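PDB 6K93: type III effector XopAI from Xanthomonas citri, which is a bacterial type III effector with a mono-ADP-ribosyltransferase fold that probably binds arginine-containing peptides. Local coordinates for residues Glu166-Asp178 with Ile274-Leu287. Residues are numbered along the deposited sequence; the frame is centred on the assembly and turned at random.
Sequences EDLVALQAWTTDD and ISMFSERPNEQEVL
Helix-to-loop packing joins the last turns of helix 165-174 and the two threonines that follow, Thr175 and Thr176, to the long connection from Ile274 into strand 285-288, a largely buried contact of this mono-ADP-ribosyltransferase fold. The contact illustrates how a helix terminus can be held by both apolar packing and directed polar bonds. At the apolar end, Leu168 CD2 makes a CH-pi contact over the face of the Phe277 ring, and Leu171 lies alongside Phe277, with its CD1 3.7 Å from Phe277 CD2. Helix 136-156 backs this region: its Arg149 bonds both Gln172 OE1 and the carbonyl of Phe277, and its Arg142 makes a salt bridge with Glu279. Gln172, extended with CG anti to the backbone N (chi1 -177°), sends NE2 in its amide plane to Glu279 OE2 at 2.8 Å, meeting the anti side of the carboxylate.

On the strand side, Trp174 NE1 donates in its ring plane to Glu285 OE2 at 2.8 Å, approaching from above the carboxylate plane. Leu287 CD2 sits 3.7 Å from the centroid of the tryptophan's five-membered ring, almost on the ring normal, while Ile274 CD1 reaches both Trp174 CD1 and Thr175 CG2.

Where the helix ends, Thr175 OG1 donates to Gln172 O and accepts a nearly straight bond from Glu279 N, 2.9 Å away, so one hydroxyl couples the last turn to the loop. Ser278 OG forms an ST turn with Arg280 N. A bend at chi3 (-53°) swings the Arg280 guanidinium back to the helix end, and Glu283 OE2 fixes its NE through a salt bridge. NH1 and NH2 then converge end-on on the single carbonyl oxygen Thr175 O, at 2.7 and 2.9 Å.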
loop_
_atom_site.group_PDB
_atom_site.type_symbol
_atom_site.label_atom_id
_atom_site.label_comp_id
_atom_site.label_asym_id
_atom_site.label_seq_id
_atom_site.Cartn_x
_atom_site.Cartn_y
_atom_site.Cartn_z
ATOM N N GLU A 166 9.973 -2.404 10.532
ATOM C CA GLU A 166 10.031 -1.838 9.194
ATOM C C GLU A 166 8.707 -2.001 8.447
ATOM O O GLU A 166 8.384 -1.196 7.576
ATOM C CB GLU A 166 11.139 -2.505 8.388
ATOM C CG GLU A 166 12.533 -2.297 8.950
ATOM C CD GLU A 166 12.937 -3.352 9.973
ATOM O OE1 GLU A 166 12.099 -4.112 10.481
ATOM O OE2 GLU A 166 14.163 -3.424 10.250
ATOM N N ASP A 167 7.929 -3.038 8.737
ATOM C CA ASP A 167 6.615 -3.157 8.111
ATOM C C ASP A 167 5.699 -2.026 8.573
ATOM O O ASP A 167 4.954 -1.459 7.768
ATOM C CB ASP A 167 5.986 -4.505 8.441
ATOM C CG ASP A 167 6.623 -5.664 7.705
ATOM O OD1 ASP A 167 7.463 -5.488 6.774
ATOM O OD2 ASP A 167 6.272 -6.814 8.073
ATOM N N LEU A 168 5.728 -1.698 9.870
ATOM C CA LEU A 168 4.964 -0.552 10.346
ATOM C C LEU A 168 5.469 0.752 9.739
ATOM O O LEU A 168 4.676 1.630 9.377
ATOM C CB LEU A 168 5.020 -0.476 11.867
ATOM C CG LEU A 168 4.302 -1.587 12.659
ATOM C CD1 LEU A 168 4.487 -1.388 14.157
ATOM C CD2 LEU A 168 2.822 -1.613 12.303
ATOM N N VAL A 169 6.790 0.880 9.575
ATOM C CA VAL A 169 7.338 2.057 8.900
ATOM C C VAL A 169 6.796 2.164 7.476
ATOM O O VAL A 169 6.490 3.255 6.993
ATOM C CB VAL A 169 8.880 2.024 8.921
ATOM C CG1 VAL A 169 9.461 3.099 8.010
ATOM C CG2 VAL A 169 9.403 2.195 10.332
ATOM N N ALA A 170 6.631 1.032 6.799
ATOM C CA ALA A 170 6.064 1.043 5.457
ATOM C C ALA A 170 4.659 1.629 5.441
ATOM O O ALA A 170 4.291 2.326 4.488
ATOM C CB ALA A 170 6.072 -0.383 4.866
ATOM N N LEU A 171 3.846 1.334 6.462
ATOM C CA LEU A 171 2.511 1.919 6.531
ATOM C C LEU A 171 2.590 3.420 6.721
ATOM O O LEU A 171 1.866 4.165 6.066
ATOM C CB LEU A 171 1.684 1.266 7.641
ATOM C CG LEU A 171 1.359 -0.221 7.499
ATOM C CD1 LEU A 171 0.525 -0.672 8.714
ATOM C CD2 LEU A 171 0.638 -0.494 6.200
ATOM N N GLN A 172 3.491 3.891 7.580
ATOM C CA GLN A 172 3.665 5.330 7.696
ATOM C C GLN A 172 4.137 5.927 6.376
ATOM O O GLN A 172 3.625 6.962 5.934
ATOM C CB GLN A 172 4.630 5.678 8.833
ATOM C CG GLN A 172 4.757 7.194 9.022
ATOM C CD GLN A 172 5.653 7.578 10.180
ATOM O OE1 GLN A 172 5.894 6.793 11.080
ATOM N NE2 GLN A 172 6.134 8.817 10.158
ATOM N N ALA A 173 5.095 5.270 5.711
ATOM C CA ALA A 173 5.610 5.784 4.443
ATOM C C ALA A 173 4.517 5.835 3.388
ATOM O O ALA A 173 4.496 6.743 2.548
ATOM C CB ALA A 173 6.778 4.911 3.956
ATOM N N TRP A 174 3.605 4.856 3.410
ATOM C CA TRP A 174 2.489 4.866 2.481
ATOM C C TRP A 174 1.691 6.161 2.595
ATOM O O TRP A 174 1.183 6.672 1.596
ATOM C CB TRP A 174 1.590 3.658 2.721
ATOM C CG TRP A 174 0.275 3.828 2.053
ATOM C CD1 TRP A 174 -0.887 4.303 2.641
ATOM C CD2 TRP A 174 -0.029 3.667 0.673
ATOM N NE1 TRP A 174 -1.883 4.395 1.710
ATOM C CE2 TRP A 174 -1.378 4.016 0.494
ATOM C CE3 TRP A 174 0.707 3.241 -0.426
ATOM C CZ2 TRP A 174 -1.994 3.947 -0.729
ATOM C CZ3 TRP A 174 0.089 3.167 -1.646
ATOM C CH2 TRP A 174 -1.247 3.504 -1.802
ATOM N N THR A 175 1.557 6.706 3.799
ATOM C CA THR A 175 0.763 7.906 3.995
ATOM C C THR A 175 1.524 9.195 3.693
ATOM O O THR A 175 0.986 10.286 3.905
ATOM C CB THR A 175 0.198 7.958 5.422
ATOM O OG1 THR A 175 1.224 8.178 6.404
ATOM C CG2 THR A 175 -0.542 6.660 5.751
ATOM N N THR A 176 2.746 9.094 3.170
ATOM C CA THR A 176 3.492 10.237 2.667
ATOM C C THR A 176 3.377 10.258 1.139
ATOM O O THR A 176 2.792 9.364 0.520
ATOM C CB THR A 176 4.955 10.183 3.101
ATOM O OG1 THR A 176 5.663 9.207 2.307
ATOM C CG2 THR A 176 5.088 9.860 4.585
ATOM N N ASP A 177 4.014 11.254 0.511
ATOM C CA ASP A 177 4.030 11.339 -0.934
ATOM C C ASP A 177 4.789 10.180 -1.574
ATOM O O ASP A 177 4.691 10.001 -2.793
ATOM C CB ASP A 177 4.670 12.657 -1.354
ATOM C CG ASP A 177 3.815 13.865 -0.983
ATOM O OD1 ASP A 177 2.581 13.704 -0.873
ATOM O OD2 ASP A 177 4.380 14.960 -0.782
ATOM N N ASP A 178 5.525 9.384 -0.791
ATOM C CA ASP A 178 6.184 8.198 -1.333
ATOM C C ASP A 178 5.213 7.202 -1.951
ATOM O O ASP A 178 5.639 6.314 -2.690
ATOM C CB ASP A 178 6.971 7.452 -0.236
ATOM C CG ASP A 178 8.164 8.243 0.313
ATOM O OD1 ASP A 178 8.387 9.374 -0.109
ATOM O OD2 ASP A 178 8.847 7.687 1.194
ATOM N N ILE A 274 -5.343 2.189 9.196
ATOM C CA ILE A 274 -3.949 2.583 9.374
ATOM C C ILE A 274 -3.799 3.984 9.953
ATOM O O ILE A 274 -2.677 4.520 9.977
ATOM C CB ILE A 274 -3.163 2.430 8.063
ATOM C CG1 ILE A 274 -3.671 3.375 6.955
ATOM C CG2 ILE A 274 -3.250 0.982 7.568
ATOM C CD1 ILE A 274 -2.668 3.471 5.768
ATOM N N SER A 275 -4.880 4.557 10.480
ATOM C CA SER A 275 -4.801 5.881 11.105
ATOM C C SER A 275 -3.775 5.932 12.237
ATOM O O SER A 275 -3.115 6.962 12.427
ATOM C CB SER A 275 -6.186 6.310 11.605
ATOM O OG SER A 275 -6.734 5.368 12.530
ATOM N N MET A 276 -3.604 4.839 12.974
ATOM C CA MET A 276 -2.606 4.801 14.045
ATOM C C MET A 276 -1.184 5.052 13.535
ATOM O O MET A 276 -0.321 5.513 14.308
ATOM C CB MET A 276 -2.664 3.429 14.736
ATOM C CG MET A 276 -3.912 3.150 15.526
ATOM S SD MET A 276 -3.485 3.098 17.276
ATOM C CE MET A 276 -2.314 1.741 17.312
ATOM N N PHE A 277 -0.909 4.727 12.257
ATOM C CA PHE A 277 0.438 4.777 11.704
ATOM C C PHE A 277 0.642 5.957 10.785
ATOM O O PHE A 277 1.777 6.270 10.447
ATOM C CB PHE A 277 0.725 3.464 10.972
ATOM C CG PHE A 277 0.276 2.289 11.750
ATOM C CD1 PHE A 277 0.921 1.979 12.937
ATOM C CD2 PHE A 277 -0.808 1.542 11.359
ATOM C CE1 PHE A 277 0.494 0.917 13.713
ATOM C CE2 PHE A 277 -1.234 0.470 12.110
ATOM C CZ PHE A 277 -0.602 0.165 13.294
ATOM N N SER A 278 -0.425 6.637 10.415
ATOM C CA SER A 278 -0.384 7.658 9.388
ATOM C C SER A 278 0.283 8.929 9.889
ATOM O O SER A 278 0.222 9.288 11.074
ATOM C CB SER A 278 -1.809 7.974 8.944
ATOM O OG SER A 278 -1.823 8.944 7.923
ATOM N N GLU A 279 0.894 9.637 8.944
ATOM C CA GLU A 279 1.394 10.982 9.166
ATOM C C GLU A 279 0.309 12.034 9.155
ATOM O O GLU A 279 0.599 13.186 9.485
ATOM C CB GLU A 279 2.432 11.339 8.095
ATOM C CG GLU A 279 3.652 10.539 8.266
ATOM C CD GLU A 279 4.911 11.239 7.796
ATOM O OE1 GLU A 279 4.823 12.311 7.157
ATOM O OE2 GLU A 279 5.954 10.666 8.082
ATOM N N ARG A 280 -0.909 11.676 8.772
ATOM C CA ARG A 280 -2.062 12.572 8.856
ATOM C C ARG A 280 -3.021 11.962 9.878
ATOM O O ARG A 280 -3.949 11.233 9.513
ATOM C CB ARG A 280 -2.689 12.785 7.481
ATOM C CG ARG A 280 -1.921 13.872 6.701
ATOM C CD ARG A 280 -2.514 14.141 5.328
ATOM N NE ARG A 280 -2.638 12.903 4.567
ATOM C CZ ARG A 280 -1.609 12.161 4.174
ATOM N NH1 ARG A 280 -0.371 12.554 4.440
ATOM N NH2 ARG A 280 -1.816 11.040 3.502
ATOM N N PRO A 281 -2.803 12.221 11.174
ATOM C CA PRO A 281 -3.618 11.533 12.199
ATOM C C PRO A 281 -5.087 11.935 12.195
ATOM O O PRO A 281 -5.904 11.224 12.795
ATOM C CB PRO A 281 -2.933 11.923 13.521
ATOM C CG PRO A 281 -1.511 12.254 13.133
ATOM C CD PRO A 281 -1.632 12.896 11.762
ATOM N N ASN A 282 -5.461 13.034 11.527
ATOM C CA ASN A 282 -6.873 13.380 11.439
ATOM C C ASN A 282 -7.617 12.563 10.389
ATOM O O ASN A 282 -8.845 12.670 10.308
ATOM C CB ASN A 282 -7.038 14.865 11.139
ATOM C CG ASN A 282 -7.023 15.709 12.388
ATOM O OD1 ASN A 282 -7.432 15.259 13.457
ATOM N ND2 ASN A 282 -6.540 16.937 12.263
ATOM N N GLU A 283 -6.916 11.749 9.600
ATOM C CA GLU A 283 -7.550 10.892 8.614
ATOM C C GLU A 283 -7.932 9.556 9.266
ATOM O O GLU A 283 -7.443 9.186 10.341
ATOM C CB GLU A 283 -6.625 10.640 7.406
ATOM C CG GLU A 283 -6.308 11.885 6.532
ATOM C CD GLU A 283 -5.582 11.570 5.212
ATOM O OE1 GLU A 283 -5.216 10.397 4.948
ATOM O OE2 GLU A 283 -5.358 12.518 4.422
ATOM N N GLN A 284 -8.829 8.834 8.591
ATOM C CA GLN A 284 -9.276 7.488 8.984
ATOM C C GLN A 284 -9.158 6.575 7.755
ATOM O O GLN A 284 -10.143 6.089 7.183
ATOM C CB GLN A 284 -10.710 7.507 9.548
ATOM C CG GLN A 284 -10.770 8.223 10.898
ATOM C CD GLN A 284 -12.179 8.286 11.471
ATOM O OE1 GLN A 284 -12.681 9.361 11.743
ATOM N NE2 GLN A 284 -12.798 7.127 11.677
ATOM N N GLU A 285 -7.906 6.335 7.339
ATOM C CA GLU A 285 -7.619 5.586 6.128
ATOM C C GLU A 285 -7.711 4.096 6.375
ATOM O O GLU A 285 -7.263 3.589 7.404
ATOM C CB GLU A 285 -6.239 5.956 5.592
ATOM C CG GLU A 285 -5.885 5.253 4.309
ATOM C CD GLU A 285 -4.621 5.806 3.654
ATOM O OE1 GLU A 285 -3.914 6.627 4.266
ATOM O OE2 GLU A 285 -4.354 5.401 2.512
ATOM N N VAL A 286 -8.277 3.402 5.395
ATOM C CA VAL A 286 -8.324 1.946 5.320
ATOM C C VAL A 286 -7.610 1.554 4.035
ATOM O O VAL A 286 -7.869 2.146 2.987
ATOM C CB VAL A 286 -9.767 1.407 5.316
ATOM C CG1 VAL A 286 -9.837 -0.058 5.022
ATOM C CG2 VAL A 286 -10.424 1.729 6.680
ATOM N N LEU A 287 -6.690 0.595 4.112
ATOM C CA LEU A 287 -5.834 0.250 2.984
ATOM C C LEU A 287 -5.972 -1.227 2.686
ATOM O O LEU A 287 -5.867 -2.061 3.595
ATOM C CB LEU A 287 -4.390 0.621 3.278
ATOM C CG LEU A 287 -3.459 0.430 2.097
ATOM C CD1 LEU A 287 -3.827 1.298 0.922
ATOM C CD2 LEU A 287 -2.033 0.698 2.520
#